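Local coordinates for glycoside Hydrolase Family 43_12 (Metagenome, PDB 7JVH), which probably hydrolyses glycosidic bonds in plant cell-wall polysaccharides or their oligosaccharides, as a two-domain family 43 enzyme built on a five-bladed beta-propeller, at residues Y74-S79 with V86-S91; W97-N102 with D394-A399; S65-G70 with P124-N129. All blocks are in the same frame, centred on the assembly; numbering follows the deposited sequence.

Interaction 1 of 3, residues Y74-S79 with V86-S91; sequences YLVNSS and VPIFHS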
ATOM      1  N   TYR A  74      10.699  10.352  -7.386  1.00 62.76           N
ATOM      2  CA  TYR A  74      10.284   9.809  -6.091  1.00 66.18           C
ATOM      3  C   TYR A  74       8.805   9.453  -6.144  1.00 58.31           C
ATOM      4  O   TYR A  74       8.004  10.200  -6.690  1.00 58.59           O
ATOM      5  CB  TYR A  74      10.583  10.789  -4.956  1.00 59.53           C
ATOM      6  CG  TYR A  74      12.056  11.133  -4.826  1.00 56.73           C
ATOM      7  CD1 TYR A  74      12.606  12.170  -5.555  1.00 54.43           C
ATOM      8  CD2 TYR A  74      12.888  10.420  -3.971  1.00 57.09           C
ATOM      9  CE1 TYR A  74      13.953  12.495  -5.446  1.00 58.56           C
ATOM     10  CE2 TYR A  74      14.227  10.739  -3.849  1.00 60.72           C
ATOM     11  CZ  TYR A  74      14.752  11.773  -4.595  1.00 61.23           C
ATOM     12  OH  TYR A  74      16.077  12.085  -4.487  1.00 67.11           O
ATOM     13  N   LEU A  75       8.469   8.282  -5.603  1.00 55.59           N
ATOM     14  CA  LEU A  75       7.128   7.725  -5.702  1.00 57.35           C
ATOM     15  C   LEU A  75       6.723   7.199  -4.339  1.00 51.29           C
ATOM     16  O   LEU A  75       7.512   6.526  -3.678  1.00 63.32           O
ATOM     17  CB  LEU A  75       7.107   6.607  -6.745  1.00 56.75           C
ATOM     18  CG  LEU A  75       5.906   5.657  -6.793  1.00 58.20           C
ATOM     19  CD1 LEU A  75       4.722   6.247  -7.548  1.00 38.31           C
ATOM     20  CD2 LEU A  75       6.364   4.322  -7.401  1.00 52.90           C
ATOM     21  N   VAL A  76       5.493   7.518  -3.924  1.00 57.18           N
ATOM     22  CA  VAL A  76       4.979   7.144  -2.611  1.00 54.57           C
ATOM     23  C   VAL A  76       3.545   6.618  -2.685  1.00 53.56           C
ATOM     24  O   VAL A  76       2.847   6.846  -3.678  1.00 58.01           O
ATOM     25  CB  VAL A  76       5.080   8.308  -1.619  1.00 51.03           C
ATOM     26  CG1 VAL A  76       6.528   8.744  -1.439  1.00 40.27           C
ATOM     27  CG2 VAL A  76       4.220   9.488  -2.051  1.00 56.23           C
ATOM     28  N   ASN A  77       3.136   5.916  -1.618  1.00 53.44           N
ATOM     29  CA  ASN A  77       1.873   5.189  -1.529  1.00 45.53           C
ATOM     30  C   ASN A  77       1.220   5.321  -0.134  1.00 37.32           C
ATOM     31  O   ASN A  77       1.896   5.588   0.869  1.00 50.11           O
ATOM     32  CB  ASN A  77       2.127   3.708  -1.818  1.00 55.39           C
ATOM     33  CG  ASN A  77       2.781   3.476  -3.171  1.00 62.36           C
ATOM     34  OD1 ASN A  77       4.007   3.302  -3.289  1.00 63.87           O
ATOM     35  ND2 ASN A  77       1.955   3.466  -4.210  1.00 56.66           N
ATOM     36  N   SER A  78      -0.100   5.130  -0.088  1.00 38.48           N
ATOM     37  CA  SER A  78      -0.844   5.029   1.151  1.00 39.02           C
ATOM     38  C   SER A  78      -0.517   3.700   1.829  1.00 50.65           C
ATOM     39  O   SER A  78      -0.064   2.770   1.176  1.00 47.80           O
ATOM     40  CB  SER A  78      -2.351   5.147   0.899  1.00 42.91           C
ATOM     41  OG  SER A  78      -2.787   4.301  -0.132  1.00 39.98           O
ATOM     42  N   SER A  79      -0.731   3.631   3.151  1.00 57.83           N
ATOM     43  CA  SER A  79      -0.347   2.480   3.955  1.00 51.10           C
ATOM     44  C   SER A  79      -1.244   2.156   5.144  1.00 53.67           C
ATOM     45  O   SER A  79      -1.061   1.121   5.799  1.00 48.10           O
ATOM     46  CB  SER A  79       1.100   2.638   4.436  1.00 49.03           C
ATOM     47  OG  SER A  79       1.323   3.896   5.038  1.00 56.79           O
ATOM     48  N   VAL A  86       3.810   4.991   4.455  1.00 53.34           N
ATOM     49  CA  VAL A  86       4.166   5.697   3.217  1.00 52.32           C
ATOM     50  C   VAL A  86       5.550   5.290   2.722  1.00 46.68           C
ATOM     51  O   VAL A  86       6.532   5.996   2.957  1.00 56.67           O
ATOM     52  CB  VAL A  86       4.062   7.237   3.381  1.00 56.10           C
ATOM     53  CG1 VAL A  86       4.279   7.958   2.046  1.00 49.23           C
ATOM     54  CG2 VAL A  86       2.725   7.599   3.999  1.00 53.68           C
ATOM     55  N   PRO A  87       5.673   4.151   2.000  1.00 47.28           N
ATOM     56  CA  PRO A  87       6.971   3.735   1.471  1.00 51.51           C
ATOM     57  C   PRO A  87       7.342   4.682   0.347  1.00 55.25           C
ATOM     58  O   PRO A  87       6.438   5.152  -0.351  1.00 60.75           O
ATOM     59  CB  PRO A  87       6.701   2.327   0.953  1.00 44.13           C
ATOM     60  CG  PRO A  87       5.239   2.308   0.653  1.00 50.85           C
ATOM     61  CD  PRO A  87       4.575   3.245   1.625  1.00 40.47           C
ATOM     62  N   ILE A  88       8.637   4.982   0.208  1.00 50.68           N
ATOM     63  CA  ILE A  88       9.113   5.909  -0.808  1.00 50.85           C
ATOM     64  C   ILE A  88      10.187   5.256  -1.693  1.00 65.15           C
ATOM     65  O   ILE A  88      11.191   4.721  -1.197  1.00 72.39           O
ATOM     66  CB  ILE A  88       9.573   7.243  -0.178  1.00 53.23           C
ATOM     67  CG1 ILE A  88      10.124   8.189  -1.255  1.00 53.08           C
ATOM     68  CG2 ILE A  88      10.577   7.010   0.948  1.00 54.11           C
ATOM     69  CD1 ILE A  88      10.170   9.639  -0.822  1.00 50.75           C
ATOM     70  N   PHE A  89       9.941   5.277  -3.010  1.00 66.01           N
ATOM     71  CA  PHE A  89      10.809   4.659  -4.009  1.00 60.97           C
ATOM     72  C   PHE A  89      11.501   5.726  -4.842  1.00 55.20           C
ATOM     73  O   PHE A  89      10.908   6.753  -5.147  1.00 56.99           O
ATOM     74  CB  PHE A  89       9.993   3.723  -4.898  1.00 53.49           C
ATOM     75  CG  PHE A  89       9.291   2.626  -4.141  1.00 60.99           C
ATOM     76  CD1 PHE A  89       8.008   2.827  -3.653  1.00 66.71           C
ATOM     77  CD2 PHE A  89       9.912   1.401  -3.901  1.00 61.44           C
ATOM     78  CE1 PHE A  89       7.341   1.822  -2.953  1.00 60.45           C
ATOM     79  CE2 PHE A  89       9.265   0.402  -3.191  1.00 67.79           C
ATOM     80  CZ  PHE A  89       7.975   0.615  -2.716  1.00 67.02           C
ATOM     81  N   HIS A  90      12.768   5.472  -5.187  1.00 55.22           N
ATOM     82  CA  HIS A  90      13.579   6.358  -6.038  1.00 60.22           C
ATOM     83  C   HIS A  90      13.987   5.656  -7.334  1.00 54.01           C
ATOM     84  O   HIS A  90      14.275   4.476  -7.327  1.00 53.18           O
ATOM     85  CB  HIS A  90      14.807   6.866  -5.265  1.00 65.42           C
ATOM     86  CG  HIS A  90      15.891   7.431  -6.131  1.00 75.07           C
ATOM     87  ND1 HIS A  90      16.958   6.680  -6.578  1.00 75.94           N
ATOM     88  CD2 HIS A  90      16.086   8.683  -6.615  1.00 77.39           C
ATOM     89  CE1 HIS A  90      17.754   7.443  -7.312  1.00 76.51           C
ATOM     90  NE2 HIS A  90      17.252   8.664  -7.344  1.00 70.22           N
ATOM     91  N   SER A  91      13.981   6.408  -8.438  1.00 56.35           N
ATOM     92  CA  SER A  91      14.340   5.908  -9.771  1.00 62.00           C
ATOM     93  C   SER A  91      14.790   7.049 -10.694  1.00 68.62           C
ATOM     94  O   SER A  91      14.266   8.163 -10.618  1.00 69.77           O
ATOM     95  CB  SER A  91      13.150   5.174 -10.390  1.00 63.43           C
ATOM     96  OG  SER A  91      13.395   4.784 -11.736  1.00 66.92           O
TER

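Interaction 2 of 3, residues W97-N102 with D394-A399; sequences WVQIGN and DYRWVA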
ATOM      1  N   TRP A  97      13.267   0.727  -9.687  1.00 70.97           N
ATOM      2  CA  TRP A  97      13.045   1.478  -8.435  1.00 60.96           C
ATOM      3  C   TRP A  97      13.767   0.846  -7.252  1.00 61.02           C
ATOM      4  O   TRP A  97      13.839  -0.370  -7.175  1.00 56.28           O
ATOM      5  CB  TRP A  97      11.550   1.510  -8.160  1.00 54.34           C
ATOM      6  CG  TRP A  97      10.742   2.202  -9.203  1.00 53.82           C
ATOM      7  CD1 TRP A  97      10.168   1.654 -10.304  1.00 53.78           C
ATOM      8  CD2 TRP A  97      10.355   3.578  -9.193  1.00 53.09           C
ATOM      9  NE1 TRP A  97       9.464   2.597 -10.987  1.00 56.26           N
ATOM     10  CE2 TRP A  97       9.564   3.788 -10.332  1.00 50.81           C
ATOM     11  CE3 TRP A  97      10.610   4.648  -8.337  1.00 53.70           C
ATOM     12  CZ2 TRP A  97       9.028   5.029 -10.639  1.00 41.67           C
ATOM     13  CZ3 TRP A  97      10.081   5.875  -8.643  1.00 53.45           C
ATOM     14  CH2 TRP A  97       9.303   6.057  -9.777  1.00 44.79           C
ATOM     15  N   VAL A  98      14.308   1.705  -6.403  1.00 55.46           N
ATOM     16  CA  VAL A  98      14.904   1.352  -5.116  1.00 68.04           C
ATOM     17  C   VAL A  98      14.049   2.010  -4.025  1.00 77.80           C
ATOM     18  O   VAL A  98      13.799   3.220  -4.074  1.00 75.71           O
ATOM     19  CB  VAL A  98      16.369   1.856  -5.022  1.00 63.97           C
ATOM     20  CG1 VAL A  98      16.985   1.514  -3.669  1.00 65.29           C
ATOM     21  CG2 VAL A  98      17.210   1.275  -6.139  1.00 62.54           C
ATOM     22  N   GLN A  99      13.595   1.208  -3.053  1.00 71.87           N
ATOM     23  CA  GLN A  99      12.940   1.739  -1.857  1.00 66.07           C
ATOM     24  C   GLN A  99      14.021   2.370  -0.985  1.00 62.30           C
ATOM     25  O   GLN A  99      14.937   1.675  -0.531  1.00 63.41           O
ATOM     26  CB  GLN A  99      12.171   0.667  -1.075  1.00 66.69           C
ATOM     27  CG  GLN A  99      11.451   1.231   0.148  1.00 64.78           C
ATOM     28  CD  GLN A  99      10.303   0.375   0.681  1.00 63.96           C
ATOM     29  OE1 GLN A  99      10.142  -0.770   0.307  1.00 61.63           O
ATOM     30  NE2 GLN A  99       9.501   0.951   1.580  1.00 61.17           N
ATOM     31  N   ILE A 100      13.920   3.692  -0.782  1.00 49.58           N
ATOM     32  CA  ILE A 100      14.886   4.455   0.012  1.00 53.38           C
ATOM     33  C   ILE A 100      14.449   4.612   1.469  1.00 65.17           C
ATOM     34  O   ILE A 100      15.213   5.097   2.304  1.00 73.83           O
ATOM     35  CB  ILE A 100      15.190   5.839  -0.605  1.00 60.05           C
ATOM     36  CG1 ILE A 100      13.953   6.741  -0.606  1.00 63.16           C
ATOM     37  CG2 ILE A 100      15.725   5.663  -2.022  1.00 58.25           C
ATOM     38  CD1 ILE A 100      14.220   8.135  -1.136  1.00 67.76           C
ATOM     39  N   GLY A 101      13.214   4.194   1.763  1.00 60.24           N
ATOM     40  CA  GLY A 101      12.706   4.135   3.115  1.00 55.02           C
ATOM     41  C   GLY A 101      11.194   4.243   3.160  1.00 54.52           C
ATOM     42  O   GLY A 101      10.493   3.840   2.224  1.00 55.98           O
ATOM     43  N   ASN A 102      10.696   4.779   4.277  1.00 42.95           N
ATOM     44  CA  ASN A 102       9.289   5.058   4.476  1.00 51.21           C
ATOM     45  C   ASN A 102       9.219   6.454   5.096  1.00 56.13           C
ATOM     46  O   ASN A 102       9.902   6.718   6.084  1.00 65.20           O
ATOM     47  CB  ASN A 102       8.659   4.002   5.393  1.00 49.76           C
ATOM     48  CG  ASN A 102       8.716   2.595   4.806  1.00 61.52           C
ATOM     49  OD1 ASN A 102       7.745   2.127   4.213  1.00 70.24           O
ATOM     50  ND2 ASN A 102       9.861   1.915   4.956  1.00 61.66           N
ATOM     51  N   ASP A 394      15.308  -4.827   5.702  1.00 66.56           N
ATOM     52  CA  ASP A 394      14.809  -4.381   4.412  1.00 63.71           C
ATOM     53  C   ASP A 394      13.506  -3.610   4.609  1.00 66.40           C
ATOM     54  O   ASP A 394      12.654  -4.037   5.375  1.00 69.67           O
ATOM     55  CB  ASP A 394      14.605  -5.598   3.498  1.00 68.36           C
ATOM     56  CG  ASP A 394      14.338  -5.219   2.062  1.00 79.81           C
ATOM     57  OD1 ASP A 394      13.201  -4.786   1.758  1.00 76.04           O
ATOM     58  OD2 ASP A 394      15.262  -5.403   1.229  1.00 85.76           O
ATOM     59  N   TYR A 395      13.357  -2.490   3.885  1.00 60.72           N
ATOM     60  CA  TYR A 395      12.215  -1.568   4.021  1.00 54.95           C
ATOM     61  C   TYR A 395      10.852  -2.105   3.572  1.00 53.45           C
ATOM     62  O   TYR A 395       9.866  -1.367   3.622  1.00 60.42           O
ATOM     63  CB  TYR A 395      12.454  -0.279   3.239  1.00 45.36           C
ATOM     64  CG  TYR A 395      13.644   0.554   3.654  1.00 55.17           C
ATOM     65  CD1 TYR A 395      13.759   1.041   4.949  1.00 56.82           C
ATOM     66  CD2 TYR A 395      14.631   0.911   2.726  1.00 54.67           C
ATOM     67  CE1 TYR A 395      14.840   1.835   5.319  1.00 60.09           C
ATOM     68  CE2 TYR A 395      15.704   1.695   3.090  1.00 51.12           C
ATOM     69  CZ  TYR A 395      15.803   2.150   4.381  1.00 58.11           C
ATOM     70  OH  TYR A 395      16.878   2.918   4.739  1.00 67.90           O
ATOM     71  N   ARG A 396      10.805  -3.358   3.105  1.00 54.69           N
ATOM     72  CA  ARG A 396       9.552  -4.033   2.736  1.00 54.82           C
ATOM     73  C   ARG A 396       8.812  -4.609   3.925  1.00 57.30           C
ATOM     74  O   ARG A 396       7.629  -4.927   3.818  1.00 58.44           O
ATOM     75  CB  ARG A 396       9.814  -5.187   1.770  1.00 51.99           C
ATOM     76  CG  ARG A 396       9.813  -4.794   0.316  1.00 68.44           C
ATOM     77  CD  ARG A 396      10.330  -5.946  -0.531  1.00 76.58           C
ATOM     78  NE  ARG A 396      11.730  -6.244  -0.227  1.00 67.70           N
ATOM     79  CZ  ARG A 396      12.525  -6.965  -1.004  1.00 62.08           C
ATOM     80  NH1 ARG A 396      12.052  -7.537  -2.095  1.00 62.27           N
ATOM     81  NH2 ARG A 396      13.778  -7.173  -0.635  1.00 55.56           N
ATOM     82  N   TRP A 397       9.528  -4.772   5.044  1.00 54.88           N
ATOM     83  CA  TRP A 397       8.992  -5.361   6.254  1.00 54.40           C
ATOM     84  C   TRP A 397       8.286  -4.314   7.096  1.00 56.04           C
ATOM     85  O   TRP A 397       8.868  -3.300   7.446  1.00 63.37           O
ATOM     86  CB  TRP A 397      10.112  -6.022   7.033  1.00 59.12           C
ATOM     87  CG  TRP A 397      10.634  -7.203   6.303  1.00 63.14           C
ATOM     88  CD1 TRP A 397      11.770  -7.264   5.555  1.00 56.02           C
ATOM     89  CD2 TRP A 397      10.015  -8.491   6.209  1.00 53.64           C
ATOM     90  NE1 TRP A 397      11.902  -8.513   5.008  1.00 59.65           N
ATOM     91  CE2 TRP A 397      10.836  -9.286   5.394  1.00 52.58           C
ATOM     92  CE3 TRP A 397       8.839  -9.043   6.726  1.00 50.89           C
ATOM     93  CZ2 TRP A 397      10.530 -10.611   5.094  1.00 47.73           C
ATOM     94  CZ3 TRP A 397       8.531 -10.366   6.426  1.00 48.32           C
ATOM     95  CH2 TRP A 397       9.385 -11.137   5.625  1.00 47.98           C
ATOM     96  N   VAL A 398       7.015  -4.582   7.408  1.00 52.75           N
ATOM     97  CA  VAL A 398       6.173  -3.697   8.196  1.00 56.34           C
ATOM     98  C   VAL A 398       5.612  -4.431   9.410  1.00 61.51           C
ATOM     99  O   VAL A 398       5.540  -5.669   9.429  1.00 65.40           O
ATOM    100  CB  VAL A 398       4.995  -3.150   7.358  1.00 52.93           C
ATOM    101  CG1 VAL A 398       5.511  -2.249   6.237  1.00 43.81           C
ATOM    102  CG2 VAL A 398       4.125  -4.277   6.799  1.00 57.08           C
ATOM    103  N   ALA A 399       5.223  -3.648  10.424  1.00 51.62           N
ATOM    104  CA  ALA A 399       4.510  -4.134  11.597  1.00 48.95           C
ATOM    105  C   ALA A 399       3.129  -3.488  11.571  1.00 51.81           C
ATOM    106  O   ALA A 399       2.931  -2.469  10.913  1.00 55.35           O
ATOM    107  CB  ALA A 399       5.258  -3.760  12.855  1.00 42.37           C
TER
HETATM  108  O   HOH W   1       7.256  -1.097   3.259  1.00 56.37           O

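Interaction 3 of 3, residues S65-G70 with P124-N129; sequences SICRKG and PAIHYN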
ATOM      1  N   SER A  65       1.606   8.518  -5.807  1.00 56.52           N
ATOM      2  CA  SER A  65       1.944   9.895  -6.088  1.00 57.64           C
ATOM      3  C   SER A  65       3.421   9.955  -6.450  1.00 56.68           C
ATOM      4  O   SER A  65       4.239   9.228  -5.890  1.00 54.20           O
ATOM      5  CB  SER A  65       1.663  10.753  -4.858  1.00 57.53           C
ATOM      6  OG  SER A  65       2.132  12.077  -5.034  1.00 62.56           O
ATOM      7  N   ILE A  66       3.755  10.848  -7.383  1.00 48.67           N
ATOM      8  CA  ILE A  66       5.083  10.923  -7.962  1.00 51.86           C
ATOM      9  C   ILE A  66       5.493  12.367  -8.247  1.00 53.81           C
ATOM     10  O   ILE A  66       4.684  13.184  -8.674  1.00 60.69           O
ATOM     11  CB  ILE A  66       5.169  10.045  -9.244  1.00 47.26           C
ATOM     12  CG1 ILE A  66       6.582  10.034  -9.806  1.00 58.59           C
ATOM     13  CG2 ILE A  66       4.166  10.500 -10.293  1.00 42.31           C
ATOM     14  CD1 ILE A  66       6.842   8.845 -10.728  1.00 59.64           C
ATOM     15  N   CYS A  67       6.766  12.664  -7.986  1.00 52.63           N
ATOM     16  CA  CYS A  67       7.356  13.948  -8.271  1.00 54.69           C
ATOM     17  C   CYS A  67       8.767  13.762  -8.848  1.00 60.29           C
ATOM     18  O   CYS A  67       9.346  12.679  -8.760  1.00 44.79           O
ATOM     19  CB  CYS A  67       7.401  14.782  -7.007  1.00 53.08           C
ATOM     20  SG  CYS A  67       8.702  14.319  -5.863  1.00 70.03           S
ATOM     21  N   ARG A  68       9.309  14.844  -9.424  1.00 60.63           N
ATOM     22  CA  ARG A  68      10.643  14.849  -9.997  1.00 64.39           C
ATOM     23  C   ARG A  68      11.459  16.049  -9.536  1.00 71.64           C
ATOM     24  O   ARG A  68      10.954  17.167  -9.482  1.00 70.92           O
ATOM     25  CB  ARG A  68      10.556  14.852 -11.527  1.00 76.63           C
ATOM     26  CG  ARG A  68      11.904  14.841 -12.233  1.00 76.23           C
ATOM     27  CD  ARG A  68      11.742  14.710 -13.739  1.00 74.04           C
ATOM     28  NE  ARG A  68      12.892  15.276 -14.438  1.00 79.43           N
ATOM     29  CZ  ARG A  68      13.124  15.171 -15.740  1.00 86.00           C
ATOM     30  NH1 ARG A  68      12.264  14.540 -16.545  1.00 85.42           N
ATOM     31  NH2 ARG A  68      14.221  15.708 -16.257  1.00 90.24           N
ATOM     32  N   LYS A  69      12.726  15.783  -9.195  1.00 74.83           N
ATOM     33  CA  LYS A  69      13.761  16.798  -9.028  1.00 70.97           C
ATOM     34  C   LYS A  69      14.965  16.380  -9.877  1.00 71.68           C
ATOM     35  O   LYS A  69      15.591  15.349  -9.601  1.00 74.29           O
ATOM     36  CB  LYS A  69      14.165  16.928  -7.562  1.00 62.41           C
ATOM     37  CG  LYS A  69      15.236  17.977  -7.324  1.00 61.00           C
ATOM     38  CD  LYS A  69      15.835  17.875  -5.944  1.00 65.25           C
ATOM     39  CE  LYS A  69      16.905  18.923  -5.752  1.00 71.33           C
ATOM     40  NZ  LYS A  69      17.565  18.769  -4.434  1.00 76.58           N
ATOM     41  N   GLY A  70      15.266  17.175 -10.913  1.00 63.63           N
ATOM     42  CA  GLY A  70      16.362  16.908 -11.831  1.00 54.02           C
ATOM     43  C   GLY A  70      16.235  15.552 -12.508  1.00 63.81           C
ATOM     44  O   GLY A  70      15.215  15.265 -13.158  1.00 74.85           O
ATOM     45  N   PRO A 124      -1.444   9.571  -0.290  1.00 56.05           N
ATOM     46  CA  PRO A 124      -0.351  10.535  -0.217  1.00 52.79           C
ATOM     47  C   PRO A 124      -0.230  11.374  -1.490  1.00 56.84           C
ATOM     48  O   PRO A 124      -0.626  10.910  -2.566  1.00 54.78           O
ATOM     49  CB  PRO A 124       0.868   9.622  -0.086  1.00 46.40           C
ATOM     50  CG  PRO A 124       0.509   8.424  -0.870  1.00 51.26           C
ATOM     51  CD  PRO A 124      -0.975   8.228  -0.675  1.00 57.86           C
ATOM     52  N   ALA A 125       0.288  12.599  -1.351  1.00 51.73           N
ATOM     53  CA  ALA A 125       0.739  13.417  -2.474  1.00 53.95           C
ATOM     54  C   ALA A 125       2.123  14.003  -2.178  1.00 54.85           C
ATOM     55  O   ALA A 125       2.270  14.833  -1.285  1.00 63.35           O
ATOM     56  CB  ALA A 125      -0.266  14.515  -2.779  1.00 48.84           C
ATOM     57  N   ILE A 126       3.139  13.538  -2.912  1.00 49.90           N
ATOM     58  CA  ILE A 126       4.512  14.048  -2.792  1.00 52.85           C
ATOM     59  C   ILE A 126       4.750  15.131  -3.863  1.00 57.11           C
ATOM     60  O   ILE A 126       4.130  15.110  -4.910  1.00 47.52           O
ATOM     61  CB  ILE A 126       5.560  12.900  -2.868  1.00 65.25           C
ATOM     62  CG1 ILE A 126       6.940  13.398  -2.417  1.00 57.65           C
ATOM     63  CG2 ILE A 126       5.649  12.300  -4.267  1.00 71.51           C
ATOM     64  CD1 ILE A 126       8.021  12.341  -2.444  1.00 44.96           C
ATOM     65  N   HIS A 127       5.622  16.092  -3.560  1.00 51.70           N
ATOM     66  CA  HIS A 127       5.859  17.244  -4.418  1.00 57.48           C
ATOM     67  C   HIS A 127       7.260  17.757  -4.205  1.00 64.82           C
ATOM     68  O   HIS A 127       7.802  17.635  -3.122  1.00 65.59           O
ATOM     69  CB  HIS A 127       4.893  18.385  -4.080  1.00 61.42           C
ATOM     70  CG  HIS A 127       3.458  18.033  -4.281  1.00 72.55           C
ATOM     71  ND1 HIS A 127       2.829  18.233  -5.488  1.00 75.92           N
ATOM     72  CD2 HIS A 127       2.506  17.557  -3.435  1.00 75.81           C
ATOM     73  CE1 HIS A 127       1.567  17.846  -5.397  1.00 79.37           C
ATOM     74  NE2 HIS A 127       1.338  17.455  -4.157  1.00 75.35           N
ATOM     75  N   TYR A 128       7.829  18.357  -5.252  1.00 75.46           N
ATOM     76  CA  TYR A 128       9.068  19.105  -5.144  1.00 76.17           C
ATOM     77  C   TYR A 128       8.822  20.543  -5.564  1.00 70.01           C
ATOM     78  O   TYR A 128       8.388  20.806  -6.681  1.00 67.78           O
ATOM     79  CB  TYR A 128      10.184  18.496  -5.992  1.00 80.47           C
ATOM     80  CG  TYR A 128      11.409  19.374  -6.024  1.00 69.92           C
ATOM     81  CD1 TYR A 128      12.279  19.409  -4.943  1.00 65.09           C
ATOM     82  CD2 TYR A 128      11.680  20.192  -7.119  1.00 57.54           C
ATOM     83  CE1 TYR A 128      13.400  20.231  -4.960  1.00 67.70           C
ATOM     84  CE2 TYR A 128      12.796  21.011  -7.139  1.00 55.25           C
ATOM     85  CZ  TYR A 128      13.647  21.029  -6.058  1.00 56.32           C
ATOM     86  OH  TYR A 128      14.754  21.829  -6.077  1.00 67.97           O
ATOM     87  N   ASN A 129       9.101  21.465  -4.637  1.00 67.87           N
ATOM     88  CA  ASN A 129       9.017  22.886  -4.880  1.00 70.45           C
ATOM     89  C   ASN A 129      10.389  23.393  -5.305  1.00 79.82           C
ATOM     90  O   ASN A 129      11.308  23.510  -4.482  1.00 87.08           O
ATOM     91  CB  ASN A 129       8.525  23.601  -3.620  1.00 67.19           C
ATOM     92  CG  ASN A 129       8.334  25.089  -3.832  1.00 72.76           C
ATOM     93  OD1 ASN A 129       8.598  25.623  -4.911  1.00 73.97           O
ATOM     94  ND2 ASN A 129       7.874  25.763  -2.802  1.00 75.42           N
TER

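Interaction 1 of 3, residues Y74-S79 with V86-S91
Leu75 and Phe89 form the hydrogen-bonded pair that joins these two antiparallel strands. Phe89 N meets Leu75 O at 2.8 Å, and Leu75 N returns a 2.9 Å bond to Phe89 O. On the sheet face carrying Tyr74, Val76, Ile88 and His90, the side chains of Val76 and Ile88 lie side by side, with Val76 CG1 resting 3.6 Å from Ile88 CB. Val86 continues this apolar patch by bringing CG1 to 3.8 Å from Val76 CB. At the far end the Tyr74 and His90 rings meet at a slant, their planes 50° apart and Tyr74 CE2 3.9 Å from His90 CD2. On the face of Leu75 and Phe89, the amide of Asn77 comes to the edge of the phenyl ring, Asn77 OD1 lying 3.7 Å from Phe89 CE1. Where the strands part, Ser79 ties the turn down: its chi1 of 50° tucks OG between the backbone N and the carbonyl carbon, where Ser79 OG accepts from Val86 N at 2.8 Å. That bond spans the corner the chain turns at Val86.

A second shell holds these groups in place. Asn77 ND2 bonds to Pro62 O and Thr336 OG1, His90 NE2 to Asp72 OD1, and Tyr74 and Phe89 make edge-to-face contacts with Phe135 and Phe377 respectively. Ile126 of strand 120-129 touches both Val76 and Ile88, burying their patch against the next sheet. The arrangement is that of the two middle strands of a four-stranded antiparallel blade, the repeating element of the family 43 beta-propeller.

Interaction 2 of 3, residues W97-N102 with D394-A399
Tyr395 reaches across from its loop and lays its ring on the backbone of Gly101. Starting from the root of the side chain, Tyr395 CB rests against the amide of Gln99, 3.4 Å from Gln99 CD. Beyond it the ring places one face over Gly101 CA, which sits 3.5 Å from the Tyr395 ring centroid and 4° off the ring normal, a CH-pi contact directly over the face. Tyr395 CD2 has Gln99 O 3.4 Å away, near the ring plane, and Tyr395 CE2 lies 3.5 Å from Ile100 O, while the hydroxyl passes close to that same carbonyl. Gly101 suits this spot because its backbone angles would jam any CB against the preceding carbonyl oxygen.

Gln99 has CG anti to the backbone N (chi1 -178°) and its chain extended beyond, which brings the amide against Tyr395 CB. Gln99 NE2 donates to Gly101 O at 3.1 Å and 165°, with the acceptor in the amide plane but NE2 itself well above the carbonyl plane. An alanine here is likely to leave Gly101 O without this donor and to open a gap beside Tyr395 CB. A water donates to Tyr395 O at 2.6 Å and only weakly to Asn102 OD1, bridging the segments.

The turn carries its own bonds. Asp394 OD1 accepts from Arg396 N in an Asx turn, inside a type I turn from Asp394 to Trp397. Arg396 also grips the carboxylate side-on, Arg396 NE 2.9 Å from Asp394 OD1 and NH2 bonded to Asp394 OD2; Tyr384 adds a cation-pi partner to the guanidinium. The contact is an interdomain one, docking a turn of the concanavalin A-like C-terminal domain on the outermost strand of a propeller blade.

Interaction 3 of 3, residues S65-G70 with P124-N129
A chi1 of 173° swings Ser65 OG away from its own backbone N and over to the neighbouring strand, where it accepts from Ile126 N at 2.8 Å. Lys69, extended throughout from a chi1 of -180°, sends its methylenes across the ring of Tyr128. Lys69 CG stands over the ring centre, 3.7 Å from the Tyr128 centroid, in a CH-pi contact, and Lys69 CD reaches Tyr128 CE1 at 3.5 Å. Between these ends Cys67 SG packs against the branches of Ile126, 4.0 Å from Ile126 CG1. Ser65 OG also hydrogen-bonds to Asp306 OD2, and Tyr128 OH to Asp133 OD1.

Strands 65-69 and 125-129 run almost parallel, their axes at 6° and 5.6 Å apart at closest, yet they belong to different sheets. Side chains join them, in place of regular backbone pairing. Strand 65-69 pairs with 72-76 within its own sheet, where Ile126 also reaches Tyr74 and Val76, and 120-129 pairs with 134-142, so the contact lies where the first strands of two successive propeller blades meet.

How the interactions relate
The three contacts run outward along one blade, strand order 65-69, 72-76, 85-91, 98-102. Interaction 3 joins its first strand to the next blade, interaction 1 its two middle strands, and interaction 2 its last strand to the C-terminal domain. Interaction 1 lies about 10 Å from interaction 3 and about 9 Å from interaction 2, centre to centre. Probable backbone hydrogen bonds link them, Val76 N to Ser65 O (2.9 Å) and His90 N to Val98 O (2.7 Å). Interactions 2 and 3, about 18 Å apart between centres, touch through Trp97 and Ile66. In family 43 the active site occupies the propeller's central cavity; interactions 1 and 3 both reach Asp63, through Ser78 and Pro124.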